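Local coordinates for bazooka, isoform C,LD29223p (Drosophila melanogaster, PDB 5OAK), which is a cell polarity protein of the PAR3 family whose first PDZ domain, the part studied here, binds the PDZ-binding motif of Par-6, at residues 9-14 and 43-49; 53-59 and 84-90. All blocks are in the same frame, centred on the assembly; numbering follows the deposited sequence. Where two conformers were deposited one is given.

Contact 1 (9-14 and 43-49)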
ATOM      1  N   LEU A   9       5.795  -1.846   8.278  1.00 20.36           N
ATOM      2  CA  LEU A   9       4.773  -1.059   8.956  1.00 21.30           C
ATOM      3  C   LEU A   9       3.549  -1.922   9.210  1.00 21.79           C
ATOM      4  O   LEU A   9       3.301  -2.912   8.515  1.00 23.79           O
ATOM      5  CB  LEU A   9       4.345   0.144   8.105  1.00 22.33           C
ATOM      6  CG  LEU A   9       5.505   1.025   7.639  1.00 25.12           C
ATOM      7  CD1 LEU A   9       4.981   2.226   6.814  1.00 29.24           C
ATOM      8  CD2 LEU A   9       6.376   1.482   8.812  1.00 27.90           C
ATOM      9  N   LEU A  10       2.753  -1.500  10.186  1.00 22.63           N
ATOM     10  CA  LEU A  10       1.517  -2.209  10.507  1.00 21.48           C
ATOM     11  C   LEU A  10       0.382  -1.211  10.437  1.00 21.26           C
ATOM     12  O   LEU A  10       0.435  -0.164  11.116  1.00 23.59           O
ATOM     13  CB  LEU A  10       1.597  -2.805  11.902  1.00 25.42           C
ATOM     14  CG  LEU A  10       0.338  -3.488  12.399  1.00 28.30           C
ATOM     15  CD1 LEU A  10      -0.007  -4.719  11.573  1.00 31.01           C
ATOM     16  CD2 LEU A  10       0.491  -3.863  13.843  1.00 34.14           C
ATOM     17  N   ILE A  11      -0.610  -1.496   9.605  1.00 20.19           N
ATOM     18  CA  ILE A  11      -1.818  -0.663   9.536  1.00 19.46           C
ATOM     19  C   ILE A  11      -2.982  -1.504  10.017  1.00 19.27           C
ATOM     20  O   ILE A  11      -3.230  -2.585   9.462  1.00 21.63           O
ATOM     21  CB  ILE A  11      -2.108  -0.179   8.082  1.00 20.62           C
ATOM     22  CG1 ILE A  11      -0.953   0.637   7.570  1.00 28.16           C
ATOM     23  CG2 ILE A  11      -3.363   0.682   8.015  1.00 22.54           C
ATOM     24  CD1 ILE A  11      -1.188   0.963   6.096  1.00 32.74           C
ATOM     25  N   ILE A  12      -3.745  -1.025  10.990  1.00 19.21           N
ATOM     26  CA  ILE A  12      -4.912  -1.776  11.440  1.00 18.39           C
ATOM     27  C   ILE A  12      -6.045  -1.563  10.411  1.00 20.09           C
ATOM     28  O   ILE A  12      -6.296  -0.431   9.985  1.00 21.12           O
ATOM     29  CB  ILE A  12      -5.345  -1.311  12.840  1.00 19.85           C
ATOM     30  CG1 ILE A  12      -4.155  -1.436  13.818  1.00 21.79           C
ATOM     31  CG2 ILE A  12      -6.565  -2.095  13.355  1.00 21.87           C
ATOM     32  CD1 ILE A  12      -3.486  -2.798  13.840  1.00 25.46           C
ATOM     33  N   ASN A  13      -6.719  -2.633  10.005  1.00 19.93           N
ATOM     34  CA  ASN A  13      -7.759  -2.521   8.990  1.00 20.57           C
ATOM     35  C   ASN A  13      -9.106  -2.323   9.668  1.00 23.34           C
ATOM     36  O   ASN A  13      -9.374  -2.926  10.667  1.00 37.83           O
ATOM     37  CB  ASN A  13      -7.768  -3.775   8.114  1.00 21.96           C
ATOM     38  CG  ASN A  13      -8.661  -3.632   6.903  1.00 22.18           C
ATOM     39  OD1 ASN A  13      -8.978  -2.525   6.482  1.00 22.60           O
ATOM     40  ND2 ASN A  13      -9.061  -4.751   6.333  1.00 22.39           N
ATOM     41  N   GLU A  14      -9.855  -1.374   9.214  1.00 20.16           N
ATOM     42  CA  GLU A  14     -11.225  -1.135   9.698  1.00 21.14           C
ATOM     43  C   GLU A  14     -12.134  -1.555   8.565  1.00 20.56           C
ATOM     44  O   GLU A  14     -12.133  -0.921   7.498  1.00 21.76           O
ATOM     45  CB  GLU A  14     -11.397   0.330  10.038  1.00 22.96           C
ATOM     46  CG  GLU A  14     -12.805   0.629  10.523  1.00 23.79           C
ATOM     47  CD  GLU A  14     -12.984   2.100  10.872  1.00 23.95           C
ATOM     48  OE1 GLU A  14     -11.979   2.796  11.191  1.00 26.22           O
ATOM     49  OE2 GLU A  14     -14.138   2.557  10.780  1.00 25.62           O
ATOM     50  N   ARG A  43      -5.800   5.686   9.769  1.00 21.77           N
ATOM     51  CA  ARG A  43      -5.114   4.447  10.168  1.00 22.13           C
ATOM     52  C   ARG A  43      -3.824   4.290   9.438  1.00 20.33           C
ATOM     53  O   ARG A  43      -2.860   3.789  10.013  1.00 20.21           O
ATOM     54  CB  ARG A  43      -6.021   3.273   9.991  1.00 21.85           C
ATOM     55  CG  ARG A  43      -7.289   3.464  10.916  1.00 23.39           C
ATOM     56  CD  ARG A  43      -7.942   2.149  11.128  1.00 23.28           C
ATOM     57  NE  ARG A  43      -9.223   2.270  11.832  1.00 20.94           N
ATOM     58  CZ  ARG A  43      -9.345   2.226  13.154  1.00 18.30           C
ATOM     59  NH1 ARG A  43      -8.289   1.974  13.923  1.00 19.07           N
ATOM     60  NH2 ARG A  43     -10.540   2.354  13.707  1.00 21.19           N
ATOM     61  N   ALA A  44      -3.764   4.724   8.182  1.00 20.62           N
ATOM     62  CA  ALA A  44      -2.492   4.670   7.454  1.00 19.90           C
ATOM     63  C   ALA A  44      -1.478   5.619   8.106  1.00 21.68           C
ATOM     64  O   ALA A  44      -0.303   5.269   8.239  1.00 21.93           O
ATOM     65  CB  ALA A  44      -2.714   5.064   5.969  1.00 22.39           C
ATOM     66  N   GLU A  45      -1.919   6.835   8.508  1.00 21.94           N
ATOM     67  CA  GLU A  45      -0.994   7.765   9.152  1.00 22.80           C
ATOM     68  C   GLU A  45      -0.486   7.189  10.482  1.00 23.39           C
ATOM     69  O   GLU A  45       0.729   7.290  10.797  1.00 24.37           O
ATOM     70  CB  GLU A  45      -1.643   9.142   9.362  1.00 24.09           C
ATOM     71  CG  GLU A  45      -0.625  10.209   9.747  1.00 29.48           C
ATOM     72  CD  GLU A  45      -1.252  11.573  10.038  1.00 34.00           C
ATOM     73  OE1 GLU A  45      -1.946  11.673  11.049  1.00 40.37           O
ATOM     74  OE2 GLU A  45      -1.053  12.528   9.251  0.61 37.42           O
ATOM     75  N   ARG A  46      -1.382   6.589  11.260  1.00 21.67           N
ATOM     76  CA  ARG A  46      -0.976   6.043  12.535  0.59 22.46           C
ATOM     77  C   ARG A  46       0.019   4.893  12.342  1.00 23.53           C
ATOM     78  O   ARG A  46       0.899   4.673  13.192  1.00 27.63           O
ATOM     79  CB  ARG A  46      -2.224   5.635  13.314  0.59 23.03           C
ATOM     80  CG  ARG A  46      -3.108   6.852  13.661  0.59 22.73           C
ATOM     81  CD  ARG A  46      -2.414   7.893  14.607  0.59 30.36           C
ATOM     82  NE  ARG A  46      -3.162   9.158  14.884  0.59 33.63           N
ATOM     83  CZ  ARG A  46      -4.201   9.257  15.701  0.59 31.89           C
ATOM     84  NH1 ARG A  46      -4.663   8.176  16.262  0.59 32.34           N
ATOM     85  NH2 ARG A  46      -4.806  10.427  15.947  0.59 30.73           N
ATOM     86  N   GLY A  47      -0.106   4.167  11.222  1.00 22.76           N
ATOM     87  CA  GLY A  47       0.856   3.113  10.939  1.00 25.35           C
ATOM     88  C   GLY A  47       2.165   3.609  10.355  1.00 22.81           C
ATOM     89  O   GLY A  47       3.042   2.789  10.042  1.00 25.27           O
ATOM     90  N   ARG A  48       2.310   4.926  10.255  1.00 23.26           N
ATOM     91  CA  ARG A  48       3.555   5.608   9.857  0.65 22.74           C
ATOM     92  C   ARG A  48       3.835   5.570   8.362  1.00 24.14           C
ATOM     93  O   ARG A  48       4.958   5.767   7.939  1.00 26.66           O
ATOM     94  CB  ARG A  48       4.776   5.077  10.637  0.65 26.02           C
ATOM     95  CG  ARG A  48       4.539   5.063  12.156  0.65 29.37           C
ATOM     96  CD  ARG A  48       5.881   4.885  12.925  0.65 42.36           C
ATOM     97  NE  ARG A  48       6.986   5.606  12.272  0.65 58.38           N
ATOM     98  CZ  ARG A  48       7.419   6.819  12.602  0.65 69.70           C
ATOM     99  NH1 ARG A  48       8.411   7.356  11.912  0.65 72.05           N
ATOM    100  NH2 ARG A  48       6.876   7.485  13.620  0.65 73.60           N
ATOM    101  N   LEU A  49       2.799   5.362   7.562  1.00 23.58           N
ATOM    102  CA  LEU A  49       2.903   5.553   6.116  1.00 22.95           C
ATOM    103  C   LEU A  49       3.075   7.045   5.818  1.00 22.90           C
ATOM    104  O   LEU A  49       2.434   7.905   6.461  1.00 24.77           O
ATOM    105  CB  LEU A  49       1.643   5.033   5.412  1.00 24.08           C
ATOM    106  CG  LEU A  49       1.620   3.575   5.020  1.00 30.35           C
ATOM    107  CD1 LEU A  49       0.280   3.303   4.396  1.00 38.48           C
ATOM    108  CD2 LEU A  49       2.682   3.182   3.984  1.00 28.15           C
TER
HETATM  109  O   HOH W   1       3.778   0.760  11.732  1.00 24.76           O
HETATM  110  O   HOH W   2      -3.167   1.737  11.955  1.00 19.98           O
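Leu-49 receives two aliphatic side chains from strand 7-12. Its CD1 meets Ile-11 CD1 at 3.2 Å, closer than two methyls normally sit, with the side chains crossing at about a right angle; its CD2 lies 3.8 Å from Leu-9 CD1. Ile-11 reaches there because CG1 stands anti to the carbonyl carbon (chi1 -60°) and the chain runs on extended, while CG2 rests against the Arg-43 carbonyl. Leu-19 and Val-88 continue this apolar layer.

Two waters bridge backbone groups of the segments. One accepts from Leu-10 N and donates to Gly-47 O (2.7 Å); the other does the same between Ile-12 N and Arg-43 O (2.8 Å). This is how the short helix 43-46 of the PDZ fold sits along strand 7-12, whose other edge pairs with strand 83-89. The helix ends in a Schellman motif, with Arg-48 at positive phi. Gly-47, the residue before Arg-48, brings its CA within 3.3 Å of Leu-10 O, and a CB there would run into that oxygen.

At the far end Arg-43 turns the NE side of its guanidinium to Glu-14, so NE (2.9 Å) and NH2 both donate to the single oxygen OE1. That atom lies in the guanidinium plane, yet the carboxylate is turned 79° to it: NE meets its anti lone pair and NH2 comes from 51° above the carboxylate plane. Ser-17 OG holds OE2.

Contact 2 (53-59 and 84-90)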
ATOM      1  N   ASP A  53       6.600   7.134   0.167  1.00 24.39           N
ATOM      2  CA  ASP A  53       6.921   5.737   0.454  1.00 23.21           C
ATOM      3  C   ASP A  53       6.679   4.909  -0.810  1.00 20.81           C
ATOM      4  O   ASP A  53       5.686   5.129  -1.505  1.00 23.02           O
ATOM      5  CB  ASP A  53       5.994   5.149   1.501  1.00 24.67           C
ATOM      6  CG  ASP A  53       6.276   5.600   2.918  0.70 24.84           C
ATOM      7  OD1 ASP A  53       7.339   6.227   3.215  0.87 27.42           O
ATOM      8  OD2 ASP A  53       5.415   5.229   3.764  0.82 26.04           O
ATOM      9  N   ARG A  54       7.530   3.928  -1.062  1.00 20.92           N
ATOM     10  CA  ARG A  54       7.268   2.934  -2.087  1.00 20.65           C
ATOM     11  C   ARG A  54       6.921   1.623  -1.399  1.00 18.86           C
ATOM     12  O   ARG A  54       7.742   1.046  -0.699  1.00 20.33           O
ATOM     13  CB  ARG A  54       8.477   2.746  -3.002  1.00 24.86           C
ATOM     14  CG  ARG A  54       8.220   1.776  -4.142  1.00 29.49           C
ATOM     15  CD  ARG A  54       9.116   2.052  -5.338  1.00 37.88           C
ATOM     16  NE  ARG A  54      10.475   1.597  -5.096  1.00 36.21           N
ATOM     17  CZ  ARG A  54      10.999   0.489  -5.607  1.00 29.08           C
ATOM     18  NH1 ARG A  54      12.248   0.164  -5.320  1.00 33.77           N
ATOM     19  NH2 ARG A  54      10.282  -0.291  -6.399  1.00 34.36           N
ATOM     20  N   ILE A  55       5.694   1.165  -1.594  1.00 19.81           N
ATOM     21  CA  ILE A  55       5.220  -0.062  -0.950  1.00 18.33           C
ATOM     22  C   ILE A  55       5.684  -1.238  -1.804  1.00 18.05           C
ATOM     23  O   ILE A  55       5.343  -1.310  -2.988  1.00 19.60           O
ATOM     24  CB  ILE A  55       3.695  -0.081  -0.843  1.00 19.25           C
ATOM     25  CG1 ILE A  55       3.228   1.044   0.101  1.00 20.76           C
ATOM     26  CG2 ILE A  55       3.248  -1.460  -0.354  1.00 19.72           C
ATOM     27  CD1 ILE A  55       1.683   1.283  -0.035  1.00 22.72           C
ATOM     28  N   LEU A  56       6.431  -2.161  -1.207  1.00 17.19           N
ATOM     29  CA  LEU A  56       7.016  -3.285  -1.927  1.00 17.00           C
ATOM     30  C   LEU A  56       6.310  -4.611  -1.669  1.00 18.37           C
ATOM     31  O   LEU A  56       6.437  -5.543  -2.453  1.00 20.91           O
ATOM     32  CB  LEU A  56       8.489  -3.425  -1.558  1.00 19.03           C
ATOM     33  CG  LEU A  56       9.364  -2.211  -1.856  1.00 25.86           C
ATOM     34  CD1 LEU A  56      10.812  -2.528  -1.528  1.00 35.65           C
ATOM     35  CD2 LEU A  56       9.218  -1.806  -3.311  1.00 31.93           C
ATOM     36  N   GLU A  57       5.589  -4.697  -0.563  1.00 18.87           N
ATOM     37  CA  GLU A  57       5.068  -5.996  -0.130  0.60 18.77           C
ATOM     38  C   GLU A  57       3.888  -5.770   0.785  1.00 17.01           C
ATOM     39  O   GLU A  57       3.919  -4.830   1.620  1.00 18.46           O
ATOM     40  CB  GLU A  57       6.185  -6.794   0.587  0.60 21.05           C
ATOM     41  CG  GLU A  57       5.838  -8.190   1.047  0.60 21.72           C
ATOM     42  CD  GLU A  57       7.056  -8.909   1.638  0.60 25.47           C
ATOM     43  OE1 GLU A  57       6.908  -9.938   2.331  0.60 28.08           O
ATOM     44  OE2 GLU A  57       8.183  -8.434   1.402  0.60 29.41           O
ATOM     45  N   ILE A  58       2.852  -6.604   0.649  1.00 17.83           N
ATOM     46  CA  ILE A  58       1.676  -6.483   1.517  1.00 18.77           C
ATOM     47  C   ILE A  58       1.330  -7.855   2.032  1.00 18.34           C
ATOM     48  O   ILE A  58       1.103  -8.760   1.239  1.00 19.46           O
ATOM     49  CB  ILE A  58       0.453  -5.870   0.781  1.00 23.53           C
ATOM     50  CG1 ILE A  58       0.834  -4.483   0.247  1.00 28.28           C
ATOM     51  CG2 ILE A  58      -0.759  -5.760   1.781  1.00 26.75           C
ATOM     52  CD1 ILE A  58      -0.234  -3.879  -0.598  1.00 31.72           C
ATOM     53  N   ASN A  59       1.326  -8.014   3.359  1.00 20.05           N
ATOM     54  CA  ASN A  59       0.993  -9.295   3.998  1.00 20.51           C
ATOM     55  C   ASN A  59       1.795 -10.434   3.374  1.00 20.76           C
ATOM     56  O   ASN A  59       1.276 -11.522   3.062  1.00 23.21           O
ATOM     57  CB  ASN A  59      -0.516  -9.575   3.949  1.00 23.33           C
ATOM     58  CG  ASN A  59      -1.264  -8.682   4.891  1.00 23.95           C
ATOM     59  OD1 ASN A  59      -0.648  -7.921   5.591  1.00 26.53           O
ATOM     60  ND2 ASN A  59      -2.577  -8.763   4.927  1.00 27.24           N
ATOM     61  N   LEU A  84      -2.828  -4.921   7.903  1.00 24.69           N
ATOM     62  CA  LEU A  84      -1.933  -4.937   6.753  0.54 24.63           C
ATOM     63  C   LEU A  84      -0.512  -4.757   7.237  1.00 21.96           C
ATOM     64  O   LEU A  84      -0.196  -3.738   7.874  1.00 25.08           O
ATOM     65  CB  LEU A  84      -2.252  -3.800   5.781  0.54 26.63           C
ATOM     66  CG  LEU A  84      -3.695  -3.604   5.321  0.54 31.43           C
ATOM     67  CD1 LEU A  84      -3.761  -2.447   4.339  0.54 30.31           C
ATOM     68  CD2 LEU A  84      -4.205  -4.849   4.679  0.54 30.10           C
ATOM     69  N   ARG A  85       0.338  -5.691   6.898  1.00 20.89           N
ATOM     70  CA  ARG A  85       1.771  -5.591   7.153  0.54 19.90           C
ATOM     71  C   ARG A  85       2.397  -5.109   5.854  1.00 18.95           C
ATOM     72  O   ARG A  85       2.374  -5.825   4.853  1.00 20.92           O
ATOM     73  CB  ARG A  85       2.332  -6.943   7.599  0.54 24.46           C
ATOM     74  CG  ARG A  85       1.721  -7.361   8.941  0.54 27.50           C
ATOM     75  CD  ARG A  85       1.913  -8.819   9.291  0.54 32.97           C
ATOM     76  NE  ARG A  85       1.442  -9.747   8.262  0.54 36.25           N
ATOM     77  CZ  ARG A  85       0.165 -10.065   8.034  0.54 39.75           C
ATOM     78  NH1 ARG A  85      -0.840  -9.498   8.740  0.54 38.05           N
ATOM     79  NH2 ARG A  85      -0.102 -10.939   7.069  0.54 38.59           N
ATOM     80  N   VAL A  86       2.921  -3.893   5.852  1.00 20.12           N
ATOM     81  CA  VAL A  86       3.309  -3.237   4.600  1.00 20.23           C
ATOM     82  C   VAL A  86       4.774  -2.916   4.632  1.00 21.16           C
ATOM     83  O   VAL A  86       5.237  -2.226   5.552  1.00 23.37           O
ATOM     84  CB  VAL A  86       2.474  -1.932   4.460  1.00 22.94           C
ATOM     85  CG1 VAL A  86       2.755  -1.226   3.149  1.00 25.65           C
ATOM     86  CG2 VAL A  86       0.980  -2.255   4.572  1.00 25.20           C
ATOM     87  N   ARG A  87       5.537  -3.416   3.675  1.00 19.04           N
ATOM     88  CA  ARG A  87       6.966  -3.124   3.673  1.00 18.50           C
ATOM     89  C   ARG A  87       7.241  -1.974   2.729  1.00 19.51           C
ATOM     90  O   ARG A  87       6.792  -2.025   1.563  1.00 21.36           O
ATOM     91  CB  ARG A  87       7.776  -4.368   3.240  1.00 19.49           C
ATOM     92  CG  ARG A  87       9.261  -4.100   3.329  1.00 21.76           C
ATOM     93  CD  ARG A  87      10.061  -5.441   3.264  1.00 24.01           C
ATOM     94  NE  ARG A  87       9.813  -6.175   2.032  1.00 24.76           N
ATOM     95  CZ  ARG A  87      10.455  -6.011   0.872  1.00 27.32           C
ATOM     96  NH1 ARG A  87      11.417  -5.087   0.763  1.00 27.62           N
ATOM     97  NH2 ARG A  87      10.096  -6.769  -0.204  1.00 29.36           N
ATOM     98  N   VAL A  88       7.905  -0.918   3.225  1.00 19.50           N
ATOM     99  CA  VAL A  88       8.124   0.264   2.402  1.00 20.95           C
ATOM    100  C   VAL A  88       9.618   0.658   2.310  1.00 20.45           C
ATOM    101  O   VAL A  88      10.385   0.405   3.231  1.00 23.60           O
ATOM    102  CB  VAL A  88       7.312   1.515   2.910  1.00 21.85           C
ATOM    103  CG1 VAL A  88       5.823   1.195   2.983  1.00 22.03           C
ATOM    104  CG2 VAL A  88       7.817   2.002   4.261  1.00 24.20           C
ATOM    105  N   LEU A  89       9.975   1.313   1.207  1.00 21.23           N
ATOM    106  CA  LEU A  89      11.194   2.121   1.148  1.00 23.06           C
ATOM    107  C   LEU A  89      10.794   3.564   1.290  1.00 25.59           C
ATOM    108  O   LEU A  89       9.911   4.028   0.552  1.00 25.51           O
ATOM    109  CB  LEU A  89      11.910   1.935  -0.190  1.00 28.21           C
ATOM    110  CG  LEU A  89      12.702   0.677  -0.388  1.00 32.76           C
ATOM    111  CD1 LEU A  89      13.334   0.650  -1.803  1.00 35.41           C
ATOM    112  CD2 LEU A  89      13.786   0.571   0.706  1.00 35.38           C
ATOM    113  N   ARG A  90      11.447   4.297   2.180  1.00 26.23           N
ATOM    114  CA  ARG A  90      11.089   5.701   2.387  1.00 28.33           C
ATOM    115  C   ARG A  90      11.578   6.550   1.211  1.00 30.79           C
ATOM    116  O   ARG A  90      12.587   6.217   0.615  1.00 34.89           O
ATOM    117  CB  ARG A  90      11.712   6.206   3.678  1.00 32.10           C
ATOM    118  CG  ARG A  90      11.238   5.471   4.921  1.00 31.84           C
ATOM    119  CD  ARG A  90       9.766   5.626   5.113  1.00 30.74           C
ATOM    120  NE  ARG A  90       9.373   5.223   6.466  1.00 30.58           N
ATOM    121  CZ  ARG A  90       8.135   5.327   6.916  1.00 27.56           C
ATOM    122  NH1 ARG A  90       7.199   5.760   6.072  1.00 29.13           N
ATOM    123  NH2 ARG A  90       7.817   4.979   8.175  1.00 30.38           N
TER
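Arg-87 and Glu-57 face each other obliquely across the strands. In one of two modelled conformers, Glu-57 OE2 takes bonds from Arg-87 NE (2.9 Å) and NH2 (3.0 Å), with the carboxylate turned 78° from the guanidinium plane. Leu-56 CB lies over one face of that guanidinium, and NH1 goes on to the carbonyl of Asp-5. Were Arg-87 replaced by an alanine, Glu-57 would probably lose its ionic partner and this flank of Leu-56 its cover.

The other side of the sheet is aliphatic: Val-86 CG1, anti to its own backbone nitrogen (chi1 -177°), lies 3.5 Å from Ile-55 CG2, and Val-88 CG1 packs obliquely on Ile-55 CG1.

At one end Asp-53 and Arg-90 run side by side, pointing the same way; NH1 meets the syn lone pair of OD1 at 2.9 Å, while Asp-53 OD2 accepts from Arg-50 N. At the other, Asn-59 OD1 stands in for a main-chain carbonyl toward Arg-85 N (2.8 Å, N-H...O 178°) while Asn-59 N donates to Arg-85 O.

Ile-55 pairs with Val-88 and Glu-57 with Arg-87, which leaves Leu-56 as the extra residue of a beta bulge in the antiparallel pairing of strands 54-58 and 83-89 in the PDZ sheet.

Both contacts lie within the PDZ part of the fused construct and share strand 83-89 as a go-between: strand 7-12 of contact 1 bonds to one edge of it (Leu-9 N to Val-86 O, 2.8 Å), and strand 54-58 of contact 2 to the other. Both are partly buried, but the centre of contact 2 lies about 5 Å from the centre of the chain, that of contact 1 about 10 Å. Contact 2, with no exposed touching residue, combines main-chain bonds with two salt bridges; contact 1, with several, seats a helix on a strand through a buried aliphatic patch, two waters and one salt bridge. Their apolar sides merge where Leu-9 CD1 lies 3.8 Å from Val-88 CG2.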